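Protein her-1 (PDB 1SZH) dictates male development in Caenorhabditis elegans, probably by acting directly in cell signalling during sex determination, and inhibits the function of tra-2a. Local coordinates at residues E9-A14 against C26-M31; K17-N22 against K53-V58; R21-C26 against C39-D44; G34-C39 against M98-I103; C75-G80 against R89-C94. The protein carries 2 engineered substitutions. One frame throughout, in Å; residues are numbered along the deposited sequence.

Interaction 1: E9-A14 against C26-M31; sequences ELIKDA and CCIEIM
Ile11 carries its CG1 branch beside the backbone N (chi1 -72°), which leaves CG2 on the far side from that nitrogen and facing Met31 and Ile28. The two helices, 8-18 and 24-33, form a helical hairpin consistent with part of a three-helix bundle; the segments run roughly antiparallel, at 135°, with their axes 9.2 Å apart. Ile11 CG2 is at the centre of the contact. It approaches Ile28 CG2 at 4.0 Å and Met31 CE at 3.6 Å, so one methyl group is shared between residues one helical turn apart. Met31 runs extended as far as SD and then bends at chi3 (-88°), turning CE toward Ile11 CG2 and O. The Ile11 and Met31 side chains lie alongside each other, pointing opposite ways. A turn further on, Ala14 CB meets Met31 SD at 3.9 Å. Lys12 lies at the margin, where its CG touches Ile28 CD1 at 4.2 Å and its amino end leads off. No hydrogen bond crosses between the segments, and the contact is apolar throughout its core. Helix 47-59 covers one side. The closest approach involves a polar atom: Met31 CE sits 3.4 Å from the carbonyl Ile11 O.

Interaction 2: K17-N22 against K53-V58; sequences KCCTRN and KCLQNV
The flat groups here are peptide units, and the cystine sulfurs meet them differently. Cys18 SG sits over the face of the Cys54-Leu55 peptide, 3.5 Å from Leu55 N, whereas Cys54 SG stands off the plane of the Lys17-Cys18 peptide, beside Lys17 O at 3.8 Å. Between them runs the Cys18-Cys54 disulfide, which ties the C-terminal end of helix 8-18 to the middle of helix 47-59, two helices of what is consistent with the overhand three-helix bundle of this protein. Its bridge torsion is -81°, close to the relaxed value for a cystine. Cys54 SG stands anti to its own backbone N and Cys18 SG takes the position beside its nitrogen (chi1 -54°); each torsion carries its sulfur toward the other helix, where the two SG atoms bond at 2.2 Å.

Apolar groups close round the bridge. Leu55 CD2 presses on Cys18 CB at 3.6 Å, and Val58 CG2 comes within 4.1 Å of Cys18 SG. The same Val58 methyl meets the extended chain of Lys17 at CD, 4.0 Å away, while the ammonium group beyond forms a salt bridge with Asp13. Leu55 also packs on Ala14 and Met31, so it belongs to the core shared by all three helices. Cys19 leaves helical geometry, is itself joined to Cys27 by a disulfide, and leads into a turn. There Thr20 OG1 donates to Asn22 OD1 at 2.6 Å, Thr20 OG1 standing 33° out of the Asn22 carbonyl plane.

Interaction 3: R21-C26 against C39-D44; sequences RNRQEC and CGYDRD
A disulfide and an arginine stack together fasten the N-terminal turn of helix 24-33 to the loop that precedes helix 47-59. The Cys26-Cys39 bridge (torsion -84°) is one link. The other is Arg23, at the N-cap position, whose guanidinium lies flat on the Tyr41 ring with planes 16° apart and centres 4.2 Å apart, a cation-pi contact. Its extended chain brings CD over the same ring face, where it makes a CH-pi contact 3.5 Å from the ring centroid. Asn22 ND2 lies over the rim of the opposite guanidinium face.

The guanidinium edge is spent on backbone oxygens. Arg23 NH2 bonds to Gly40 O at 2.8 Å with an angle of 160° at the hydrogen; the donor stands well above the carbonyl plane. Arg23 NE makes a weak, bent hydrogen bond to Cys39 O, also 2.8 Å long, and NH1 turns to Thr20 OG1. Tyr41, centre of an inverse gamma turn, is held in its own right by a hydrogen bond from Thr20 N to its OH and by packing on helix 47-59. With carbonyls at its edge and an aromatic ring stacked on one face, the guanidinium has little rotational freedom, and its positive charge is probably stabilised by the loop carbonyls and the Tyr41 ring.

Interaction 4: G34-C39 against M98-I103; sequences GTPIRC and MTSPSI
Thr99 O is gripped twice: water 2 donates to it at 2.6 Å, and the alpha C-H of Pro36 points at it, Pro36 CA lying 3.3 Å away. Water 2 in turn accepts from Ile37 N, so it bridges the two loops where no direct hydrogen bond joins them. Water 1 does the same further along, donating to Thr35 O at 2.8 Å and accepting from Ser102 N.

The Pro36 ring meets Thr99 OG1, 3.4 Å from Pro36 CG, and its CD leans on Ser100 OG. These hydroxyls are engaged behind, Thr99 OG1 with Lys95 O and Ser100 OG with Asn96 O at the end of helix 85-97. Ile37 CG1 packs on Pro101 CG at 4.0 Å, beside Leu55 of helix 47-59. At the other end, Ile103 CD1 comes to 3.2 Å from Gly34 O, while Ser102 OG is 3.5 Å from Gly34 CA and bonds to Met31 O.

Gly34, with its positive phi of 69°, is the C-prime residue of a Schellman motif that closes helix 24-33. Set against it is the type I turn Ser100-Ile103, so a helix terminus meets the linker between helices 85-97 and 105-115.

Interaction 5: C75-G80 against R89-C94; sequences CCSVFG and RCENRC. With ACT (acetate ion), chain C.
Packing is tight where Cys76, Phe79 and Cys94 meet and open at the opposite flank, where Arg89 and Arg93 hold an acetate. The 75-80 segment is 3-10 in form, part of an extended 3-10 helix, and lies against helix 85-97. The Cys76-Cys94 disulfide (torsion -72°) joins the two. Phe79 fills the space beside it: Cys90 SG lies over one ring face, 4.3 Å from the centroid, while Val78 CG1 sits above the centre of the other. Cys94 SG comes to the ring edge, 3.8 Å from Phe79 CE1, and Phe126 and Ile112 of neighbouring helices close the core around them.

Glu91 runs along the surface of this tight part. Its chain extends over the 3-10 turn with CG anti to the backbone N (chi1 169°), so that CG lies 3.5 Å from Cys76 O and OE1 only 3.2 Å from Gly80 CA. The carboxylate makes no hydrogen bond across the contact; OE2 forms a salt bridge with Lys95.

On the loose side the exposed arginines reach away from the 3-10 segment to the acetate, probably taken from the crystallisation liquor. Arg93 NE donates to its O at 2.9 Å, and Arg89 NE donates to OXT at 3.0 Å, almost straight (175°).

Interactions 1, 2 and 3 form one compact group, knitted by the Cys19-Cys27 disulfide between interactions 1 and 2 and by the Thr20 N to Tyr41 OH bond between 2 and 3; the centres of 1 and 2 are about 8 Å apart. Interaction 4 adjoins this group, sharing Cys39 with interaction 3, taking Leu55 CD1 against Ile37 CD1 at 3.8 Å, and lying nearest the middle of the chain. Interaction 5 stands apart, its centre about 27 Å from those of interactions 1, 2 and 3. It meets interaction 4 where Met98 CG and Cys76 SG lie 3.6 Å apart, through which the 98-103 loop touches the region of interaction 5. The acetate belongs to interaction 5.

Interaction 1: E9-A14 against C26-M31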
# COMPACT_ATOMS: atom_id res chain seq x y z
N GLU A 9 -2.61 19.92 9.82
CA GLU A 9 -3.53 19.59 10.90
C GLU A 9 -3.91 18.11 10.89
O GLU A 9 -3.85 17.44 11.93
CB GLU A 9 -4.81 20.42 10.80
CG GLU A 9 -4.64 21.92 10.99
CD GLU A 9 -3.86 22.58 9.87
OE1 GLU A 9 -4.15 22.28 8.69
OE2 GLU A 9 -2.98 23.41 10.18
N LEU A 10 -4.32 17.63 9.73
CA LEU A 10 -4.75 16.24 9.56
C LEU A 10 -3.62 15.23 9.87
O LEU A 10 -3.83 14.22 10.57
CB LEU A 10 -5.27 16.05 8.14
CG LEU A 10 -6.14 14.82 7.88
CD1 LEU A 10 -7.33 14.85 8.85
CD2 LEU A 10 -6.62 14.84 6.43
N ILE A 11 -2.43 15.49 9.35
CA ILE A 11 -1.30 14.60 9.59
C ILE A 11 -0.90 14.58 11.06
O ILE A 11 -0.61 13.52 11.63
CB ILE A 11 -0.07 14.98 8.72
CG1 ILE A 11 -0.36 14.59 7.25
CG2 ILE A 11 1.17 14.28 9.23
CD1 ILE A 11 0.71 15.09 6.27
N LYS A 12 -0.90 15.74 11.70
CA LYS A 12 -0.55 15.78 13.12
C LYS A 12 -1.60 15.04 13.94
O LYS A 12 -1.27 14.35 14.89
CB LYS A 12 -0.41 17.24 13.60
CG LYS A 12 0.81 17.94 13.03
CD LYS A 12 1.03 19.32 13.65
CE LYS A 12 1.39 19.19 15.12
NZ LYS A 12 1.85 20.47 15.74
N ASP A 13 -2.87 15.18 13.56
CA ASP A 13 -3.94 14.50 14.29
C ASP A 13 -3.81 12.98 14.15
O ASP A 13 -3.97 12.23 15.12
CB ASP A 13 -5.30 14.95 13.79
CG ASP A 13 -6.45 14.37 14.62
OD1 ASP A 13 -7.36 13.75 14.02
OD2 ASP A 13 -6.45 14.54 15.86
N ALA A 14 -3.50 12.52 12.93
CA ALA A 14 -3.35 11.08 12.70
C ALA A 14 -2.16 10.54 13.52
O ALA A 14 -2.25 9.46 14.10
CB ALA A 14 -3.13 10.80 11.21
N CYS A 26 8.39 10.84 13.58
CA CYS A 26 8.64 9.87 12.53
C CYS A 26 7.36 9.61 11.74
O CYS A 26 7.38 9.53 10.52
CB CYS A 26 9.17 8.54 13.10
SG CYS A 26 9.56 7.32 11.84
N CYS A 27 6.23 9.48 12.44
CA CYS A 27 4.96 9.25 11.75
C CYS A 27 4.59 10.42 10.86
O CYS A 27 4.11 10.24 9.74
CB CYS A 27 3.87 8.95 12.77
SG CYS A 27 4.01 7.24 13.30
N ILE A 28 4.81 11.64 11.35
CA ILE A 28 4.54 12.84 10.55
C ILE A 28 5.43 12.81 9.32
O ILE A 28 4.97 13.10 8.20
CB ILE A 28 4.79 14.10 11.39
CG1 ILE A 28 3.67 14.24 12.43
CG2 ILE A 28 4.83 15.35 10.52
CD1 ILE A 28 3.97 15.23 13.54
N GLU A 29 6.69 12.41 9.49
CA GLU A 29 7.62 12.35 8.36
C GLU A 29 7.22 11.35 7.28
O GLU A 29 7.21 11.69 6.09
CB GLU A 29 9.03 12.01 8.84
CG GLU A 29 9.73 13.13 9.56
CD GLU A 29 10.98 13.60 8.82
OE1 GLU A 29 11.15 14.81 8.65
OE2 GLU A 29 11.81 12.74 8.42
N ILE A 30 6.86 10.12 7.68
CA ILE A 30 6.48 9.17 6.65
C ILE A 30 5.17 9.58 5.97
O ILE A 30 4.95 9.29 4.80
CB ILE A 30 6.44 7.71 7.19
CG1 ILE A 30 5.31 7.49 8.19
CG2 ILE A 30 7.78 7.40 7.88
CD1 ILE A 30 3.98 7.05 7.56
N MET A 31 4.30 10.30 6.68
CA MET A 31 3.08 10.75 6.01
C MET A 31 3.36 11.87 5.00
O MET A 31 2.83 11.87 3.89
CB MET A 31 2.04 11.22 7.03
CG MET A 31 1.37 10.05 7.74
SD MET A 31 0.03 10.56 8.86
CE MET A 31 0.96 10.84 10.37

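Interaction 2: K17-N22 against K53-V58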
# COMPACT_ATOMS: atom_id res chain seq x y z
N LYS A 17 -3.12 10.20 17.18
CA LYS A 17 -4.07 9.12 17.45
C LYS A 17 -3.53 7.74 17.21
O LYS A 17 -4.02 6.76 17.76
CB LYS A 17 -5.31 9.30 16.57
CG LYS A 17 -6.13 10.55 16.92
CD LYS A 17 -7.30 10.74 16.00
CE LYS A 17 -8.18 11.90 16.51
NZ LYS A 17 -9.31 12.18 15.58
N CYS A 18 -2.47 7.65 16.41
CA CYS A 18 -1.96 6.34 16.02
C CYS A 18 -0.56 5.92 16.42
O CYS A 18 -0.28 4.73 16.46
CB CYS A 18 -2.05 6.25 14.50
SG CYS A 18 -3.69 6.57 13.82
N CYS A 19 0.32 6.90 16.66
CA CYS A 19 1.71 6.63 17.03
C CYS A 19 2.01 6.98 18.48
O CYS A 19 1.32 7.81 19.08
CB CYS A 19 2.60 7.45 16.09
SG CYS A 19 2.12 7.01 14.40
N THR A 20 3.03 6.33 19.05
CA THR A 20 3.43 6.60 20.44
C THR A 20 4.05 7.99 20.50
O THR A 20 4.44 8.55 19.47
CB THR A 20 4.46 5.59 20.92
OG1 THR A 20 5.64 5.70 20.12
CG2 THR A 20 3.91 4.17 20.84
N ARG A 21 4.15 8.55 21.69
CA ARG A 21 4.72 9.89 21.83
C ARG A 21 6.10 10.05 21.22
O ARG A 21 6.38 11.06 20.57
CB ARG A 21 4.80 10.29 23.31
CG ARG A 21 3.47 10.31 24.02
CD ARG A 21 2.60 11.45 23.55
NE ARG A 21 1.30 11.47 24.24
CZ ARG A 21 0.36 12.37 24.01
NH1 ARG A 21 0.55 13.34 23.11
NH2 ARG A 21 -0.75 12.31 24.70
N ASN A 22 6.97 9.07 21.41
CA ASN A 22 8.32 9.18 20.89
C ASN A 22 8.42 8.99 19.38
O ASN A 22 9.45 9.30 18.79
CB ASN A 22 9.24 8.19 21.60
CG ASN A 22 8.95 6.74 21.24
OD1 ASN A 22 7.81 6.29 21.33
ND2 ASN A 22 9.98 6.01 20.83
N LYS A 53 -3.25 1.01 9.32
CA LYS A 53 -4.70 1.04 9.26
C LYS A 53 -5.26 2.20 10.05
O LYS A 53 -6.19 2.88 9.60
CB LYS A 53 -5.25 -0.29 9.77
CG LYS A 53 -4.80 -1.45 8.90
CD LYS A 53 -5.31 -2.77 9.40
CE LYS A 53 -4.90 -3.89 8.45
NZ LYS A 53 -5.46 -5.22 8.86
N CYS A 54 -4.68 2.47 11.21
CA CYS A 54 -5.12 3.59 12.04
C CYS A 54 -4.90 4.90 11.25
O CYS A 54 -5.80 5.76 11.18
CB CYS A 54 -4.33 3.58 13.34
SG CYS A 54 -4.79 4.84 14.56
N LEU A 55 -3.71 5.09 10.68
CA LEU A 55 -3.44 6.31 9.93
C LEU A 55 -4.40 6.48 8.75
O LEU A 55 -4.92 7.57 8.52
CB LEU A 55 -1.98 6.35 9.44
CG LEU A 55 -0.95 6.45 10.57
CD1 LEU A 55 0.45 6.36 9.93
CD2 LEU A 55 -1.07 7.75 11.34
N GLN A 56 -4.63 5.42 7.99
CA GLN A 56 -5.55 5.53 6.86
C GLN A 56 -6.95 5.96 7.30
O GLN A 56 -7.60 6.79 6.66
CB GLN A 56 -5.64 4.19 6.13
CG GLN A 56 -4.40 3.86 5.32
CD GLN A 56 -4.74 3.65 3.85
OE1 GLN A 56 -5.60 2.83 3.51
NE2 GLN A 56 -4.06 4.37 2.98
N ASN A 57 -7.40 5.38 8.42
CA ASN A 57 -8.72 5.69 8.94
C ASN A 57 -8.84 7.15 9.36
O ASN A 57 -9.90 7.75 9.21
CB ASN A 57 -9.06 4.74 10.11
CG ASN A 57 -9.47 3.34 9.64
OD1 ASN A 57 -9.77 2.46 10.45
ND2 ASN A 57 -9.48 3.14 8.32
N VAL A 58 -7.76 7.75 9.89
CA VAL A 58 -7.85 9.16 10.27
C VAL A 58 -7.67 10.08 9.06
O VAL A 58 -8.48 10.97 8.82
CB VAL A 58 -6.81 9.54 11.35
CG1 VAL A 58 -6.90 11.04 11.67
CG2 VAL A 58 -7.00 8.72 12.59

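Interaction 3: R21-C26 against C39-D44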
# COMPACT_ATOMS: atom_id res chain seq x y z
N ARG A 21 4.15 8.55 21.69
CA ARG A 21 4.72 9.89 21.83
C ARG A 21 6.10 10.05 21.22
O ARG A 21 6.38 11.06 20.57
CB ARG A 21 4.80 10.29 23.31
CG ARG A 21 3.47 10.31 24.02
CD ARG A 21 2.60 11.45 23.55
NE ARG A 21 1.30 11.47 24.24
CZ ARG A 21 0.36 12.37 24.01
NH1 ARG A 21 0.55 13.34 23.11
NH2 ARG A 21 -0.75 12.31 24.70
N ASN A 22 6.97 9.07 21.41
CA ASN A 22 8.32 9.18 20.89
C ASN A 22 8.42 8.99 19.38
O ASN A 22 9.45 9.30 18.79
CB ASN A 22 9.24 8.19 21.60
CG ASN A 22 8.95 6.74 21.24
OD1 ASN A 22 7.81 6.29 21.33
ND2 ASN A 22 9.98 6.01 20.83
N ARG A 23 7.35 8.47 18.77
CA ARG A 23 7.37 8.23 17.33
C ARG A 23 6.51 9.21 16.53
O ARG A 23 6.30 9.03 15.34
CB ARG A 23 6.94 6.79 17.04
CG ARG A 23 7.89 5.75 17.60
CD ARG A 23 7.39 4.37 17.25
NE ARG A 23 8.28 3.30 17.69
CZ ARG A 23 8.24 2.72 18.88
NH1 ARG A 23 7.35 3.11 19.79
NH2 ARG A 23 9.07 1.72 19.16
N GLN A 24 6.02 10.25 17.19
CA GLN A 24 5.19 11.24 16.51
C GLN A 24 5.86 11.87 15.30
O GLN A 24 5.27 11.95 14.22
CB GLN A 24 4.83 12.37 17.47
CG GLN A 24 3.94 11.96 18.58
CD GLN A 24 2.59 11.57 18.05
OE1 GLN A 24 1.89 12.40 17.45
NE2 GLN A 24 2.22 10.31 18.24
N GLU A 25 7.08 12.36 15.49
CA GLU A 25 7.80 13.02 14.43
C GLU A 25 8.05 12.09 13.27
O GLU A 25 7.94 12.49 12.11
CB GLU A 25 9.15 13.56 14.93
CG GLU A 25 9.03 14.83 15.74
CD GLU A 25 8.81 16.07 14.88
OE1 GLU A 25 7.79 16.14 14.16
OE2 GLU A 25 9.67 16.97 14.92
N CYS A 26 8.39 10.84 13.58
CA CYS A 26 8.64 9.87 12.53
C CYS A 26 7.36 9.61 11.74
O CYS A 26 7.38 9.53 10.52
CB CYS A 26 9.17 8.54 13.10
SG CYS A 26 9.56 7.32 11.84
N CYS A 39 9.83 3.74 11.73
CA CYS A 39 9.71 4.32 13.04
C CYS A 39 10.12 3.54 14.28
O CYS A 39 9.68 3.87 15.38
CB CYS A 39 8.27 4.83 13.17
SG CYS A 39 7.83 5.94 11.81
N GLY A 40 10.91 2.49 14.11
CA GLY A 40 11.35 1.76 15.28
C GLY A 40 10.32 0.84 15.88
O GLY A 40 10.42 0.46 17.05
N TYR A 41 9.32 0.48 15.09
CA TYR A 41 8.30 -0.45 15.57
C TYR A 41 8.93 -1.81 15.23
O TYR A 41 8.58 -2.43 14.22
CB TYR A 41 6.98 -0.20 14.82
CG TYR A 41 6.11 0.91 15.40
CD1 TYR A 41 5.83 2.08 14.66
CD2 TYR A 41 5.57 0.81 16.68
CE1 TYR A 41 5.04 3.11 15.19
CE2 TYR A 41 4.78 1.84 17.22
CZ TYR A 41 4.52 2.98 16.48
OH TYR A 41 3.78 4.00 17.05
N ASP A 42 9.87 -2.25 16.08
CA ASP A 42 10.62 -3.50 15.89
C ASP A 42 10.19 -4.69 16.75
O ASP A 42 10.11 -5.82 16.25
CB ASP A 42 12.11 -3.26 16.16
CG ASP A 42 12.71 -2.17 15.28
OD1 ASP A 42 12.56 -2.26 14.04
OD2 ASP A 42 13.34 -1.24 15.83
N ARG A 43 9.94 -4.46 18.03
CA ARG A 43 9.55 -5.55 18.92
C ARG A 43 8.38 -6.37 18.40
O ARG A 43 8.42 -7.59 18.42
CB ARG A 43 9.21 -5.02 20.32
CG ARG A 43 8.95 -6.14 21.31
CD ARG A 43 8.59 -5.61 22.69
NE ARG A 43 9.61 -5.94 23.68
CZ ARG A 43 9.48 -5.70 24.98
NH1 ARG A 43 8.37 -5.13 25.45
NH2 ARG A 43 10.46 -6.02 25.82
N ASP A 44 7.33 -5.70 17.94
CA ASP A 44 6.17 -6.42 17.41
C ASP A 44 6.06 -6.10 15.93
O ASP A 44 5.63 -5.01 15.56
CB ASP A 44 4.89 -6.01 18.13
CG ASP A 44 3.71 -6.88 17.76
OD1 ASP A 44 3.73 -7.51 16.68
OD2 ASP A 44 2.74 -6.94 18.55

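Interaction 4: G34-C39 against M98-I103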
# COMPACT_ATOMS: atom_id res chain seq x y z
N GLY A 34 5.18 10.36 2.12
CA GLY A 34 4.49 9.31 1.41
C GLY A 34 5.29 8.02 1.36
O GLY A 34 5.46 7.44 0.29
N THR A 35 5.79 7.57 2.50
CA THR A 35 6.58 6.34 2.56
C THR A 35 5.98 5.37 3.58
O THR A 35 5.06 5.71 4.34
CB THR A 35 8.04 6.64 2.98
OG1 THR A 35 8.05 7.24 4.29
CG2 THR A 35 8.67 7.58 1.99
N PRO A 36 6.49 4.12 3.62
CA PRO A 36 5.98 3.14 4.57
C PRO A 36 6.35 3.52 6.00
O PRO A 36 7.29 4.29 6.24
CB PRO A 36 6.66 1.84 4.16
CG PRO A 36 6.91 2.03 2.69
CD PRO A 36 7.33 3.48 2.59
N ILE A 37 5.63 2.94 6.95
CA ILE A 37 5.91 3.17 8.36
C ILE A 37 7.11 2.32 8.83
O ILE A 37 7.11 1.10 8.68
CB ILE A 37 4.70 2.76 9.24
CG1 ILE A 37 3.47 3.59 8.88
CG2 ILE A 37 5.07 2.92 10.73
CD1 ILE A 37 2.14 2.96 9.34
N ARG A 38 8.13 2.96 9.38
CA ARG A 38 9.25 2.21 9.94
C ARG A 38 9.17 2.65 11.40
O ARG A 38 8.51 2.00 12.23
CB ARG A 38 10.55 2.62 9.23
CG ARG A 38 10.53 2.15 7.76
CD ARG A 38 11.85 2.31 7.03
NE ARG A 38 11.77 1.73 5.68
CZ ARG A 38 12.75 1.75 4.78
NH1 ARG A 38 13.92 2.32 5.07
NH2 ARG A 38 12.56 1.20 3.59
N CYS A 39 9.83 3.74 11.73
CA CYS A 39 9.71 4.32 13.04
C CYS A 39 10.12 3.54 14.28
O CYS A 39 9.68 3.87 15.38
CB CYS A 39 8.27 4.83 13.17
SG CYS A 39 7.83 5.94 11.81
N MET A 98 2.04 0.60 -1.94
CA MET A 98 0.93 -0.07 -1.27
C MET A 98 1.07 -0.22 0.23
O MET A 98 0.15 -0.70 0.89
CB MET A 98 0.69 -1.45 -1.92
CG MET A 98 0.28 -1.35 -3.41
SD MET A 98 -1.42 -0.72 -3.66
CE MET A 98 -2.40 -2.20 -3.25
N THR A 99 2.22 0.19 0.76
CA THR A 99 2.41 0.14 2.21
C THR A 99 2.64 1.56 2.78
O THR A 99 3.05 1.71 3.93
CB THR A 99 3.59 -0.79 2.61
OG1 THR A 99 4.77 -0.42 1.88
CG2 THR A 99 3.26 -2.25 2.31
N SER A 100 2.36 2.59 1.96
CA SER A 100 2.54 4.01 2.36
C SER A 100 1.13 4.51 2.73
O SER A 100 0.33 4.84 1.87
CB SER A 100 3.13 4.80 1.18
OG SER A 100 4.45 4.33 0.93
N PRO A 101 0.83 4.59 4.04
CA PRO A 101 -0.51 5.03 4.44
C PRO A 101 -1.06 6.36 3.98
O PRO A 101 -2.28 6.50 3.86
CB PRO A 101 -0.47 4.90 5.96
CG PRO A 101 0.96 5.24 6.29
CD PRO A 101 1.71 4.45 5.21
N SER A 102 -0.18 7.33 3.71
CA SER A 102 -0.70 8.63 3.29
C SER A 102 -0.90 8.82 1.79
O SER A 102 -1.34 9.89 1.36
CB SER A 102 0.21 9.74 3.81
OG SER A 102 1.48 9.66 3.19
N ILE A 103 -0.57 7.82 0.99
CA ILE A 103 -0.78 7.95 -0.46
C ILE A 103 -2.16 7.40 -0.80
O ILE A 103 -2.47 6.24 -0.54
CB ILE A 103 0.29 7.18 -1.26
CG1 ILE A 103 1.68 7.65 -0.85
CG2 ILE A 103 0.08 7.44 -2.76
CD1 ILE A 103 2.86 6.92 -1.56
O HOH W 1 2.75 7.19 3.81
O HOH W 2 3.51 0.98 6.42

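Interaction 5: C75-G80 against R89-C94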
# COMPACT_ATOMS: atom_id res chain seq x y z
N CYS A 75 -0.27 -8.42 -3.60
CA CYS A 75 -0.56 -8.58 -5.02
C CYS A 75 0.55 -8.03 -5.91
O CYS A 75 0.70 -8.38 -7.09
CB CYS A 75 -1.87 -7.87 -5.36
SG CYS A 75 -3.30 -8.50 -4.45
N CYS A 76 1.35 -7.14 -5.34
CA CYS A 76 2.44 -6.52 -6.08
C CYS A 76 3.46 -7.52 -6.65
O CYS A 76 4.14 -7.21 -7.63
CB CYS A 76 3.18 -5.56 -5.15
SG CYS A 76 2.28 -4.10 -4.66
N SER A 77 3.58 -8.69 -6.03
CA SER A 77 4.54 -9.68 -6.46
C SER A 77 4.35 -10.10 -7.90
O SER A 77 5.30 -10.56 -8.54
CB SER A 77 4.45 -10.92 -5.56
OG SER A 77 4.84 -10.57 -4.25
N VAL A 78 3.15 -9.90 -8.43
CA VAL A 78 2.91 -10.33 -9.81
C VAL A 78 3.75 -9.59 -10.84
O VAL A 78 4.04 -10.12 -11.90
CB VAL A 78 1.43 -10.21 -10.22
CG1 VAL A 78 1.03 -8.77 -10.49
CG2 VAL A 78 1.18 -11.07 -11.44
N PHE A 79 4.16 -8.36 -10.54
CA PHE A 79 4.91 -7.60 -11.52
C PHE A 79 6.30 -8.13 -11.78
O PHE A 79 6.87 -7.88 -12.84
CB PHE A 79 4.96 -6.14 -11.09
CG PHE A 79 3.63 -5.48 -11.14
CD1 PHE A 79 2.99 -5.10 -9.95
CD2 PHE A 79 2.97 -5.30 -12.35
CE1 PHE A 79 1.72 -4.54 -9.98
CE2 PHE A 79 1.70 -4.74 -12.40
CZ PHE A 79 1.06 -4.36 -11.21
N GLY A 80 6.82 -8.91 -10.83
CA GLY A 80 8.14 -9.48 -10.98
C GLY A 80 8.13 -10.70 -11.88
O GLY A 80 9.18 -11.26 -12.17
N ARG A 89 11.58 -3.70 -10.73
CA ARG A 89 11.48 -2.31 -10.32
C ARG A 89 10.02 -1.91 -10.07
O ARG A 89 9.72 -1.23 -9.10
CB ARG A 89 12.08 -1.38 -11.38
CG ARG A 89 12.14 0.05 -10.94
CD ARG A 89 12.78 0.90 -12.00
NE ARG A 89 12.99 2.27 -11.53
CZ ARG A 89 13.34 3.26 -12.34
NH1 ARG A 89 13.52 3.03 -13.64
NH2 ARG A 89 13.51 4.48 -11.86
N CYS A 90 9.12 -2.33 -10.96
CA CYS A 90 7.72 -1.99 -10.77
C CYS A 90 7.18 -2.74 -9.55
O CYS A 90 6.37 -2.20 -8.80
CB CYS A 90 6.93 -2.34 -12.05
SG CYS A 90 5.21 -1.80 -12.18
N GLU A 91 7.63 -3.98 -9.35
CA GLU A 91 7.17 -4.76 -8.20
C GLU A 91 7.54 -4.03 -6.90
O GLU A 91 6.69 -3.86 -6.00
CB GLU A 91 7.79 -6.16 -8.20
CG GLU A 91 7.57 -6.93 -6.90
CD GLU A 91 8.14 -8.33 -6.95
OE1 GLU A 91 8.77 -8.67 -7.97
OE2 GLU A 91 7.96 -9.07 -5.96
N ASN A 92 8.79 -3.58 -6.82
CA ASN A 92 9.25 -2.88 -5.62
C ASN A 92 8.57 -1.53 -5.42
O ASN A 92 8.25 -1.17 -4.29
CB ASN A 92 10.78 -2.72 -5.65
CG ASN A 92 11.49 -4.06 -5.47
OD1 ASN A 92 10.97 -4.97 -4.81
ND2 ASN A 92 12.69 -4.17 -6.04
N ARG A 93 8.33 -0.81 -6.51
CA ARG A 93 7.65 0.48 -6.47
C ARG A 93 6.24 0.21 -5.93
O ARG A 93 5.75 0.92 -5.06
CB ARG A 93 7.60 1.07 -7.89
CG ARG A 93 6.49 2.11 -8.18
CD ARG A 93 6.85 3.53 -7.80
NE ARG A 93 8.10 4.04 -8.38
CZ ARG A 93 8.21 4.76 -9.50
NH1 ARG A 93 7.15 5.07 -10.23
NH2 ARG A 93 9.40 5.24 -9.85
N CYS A 94 5.59 -0.83 -6.47
CA CYS A 94 4.24 -1.19 -6.02
C CYS A 94 4.24 -1.52 -4.53
O CYS A 94 3.40 -1.02 -3.78
CB CYS A 94 3.78 -2.40 -6.85
SG CYS A 94 2.09 -2.98 -6.57
C ACT C . 11.76 3.70 -8.14
O ACT C . 10.75 3.58 -7.30
OXT ACT C . 12.48 2.74 -8.59
CH3 ACT C . 12.17 5.02 -8.70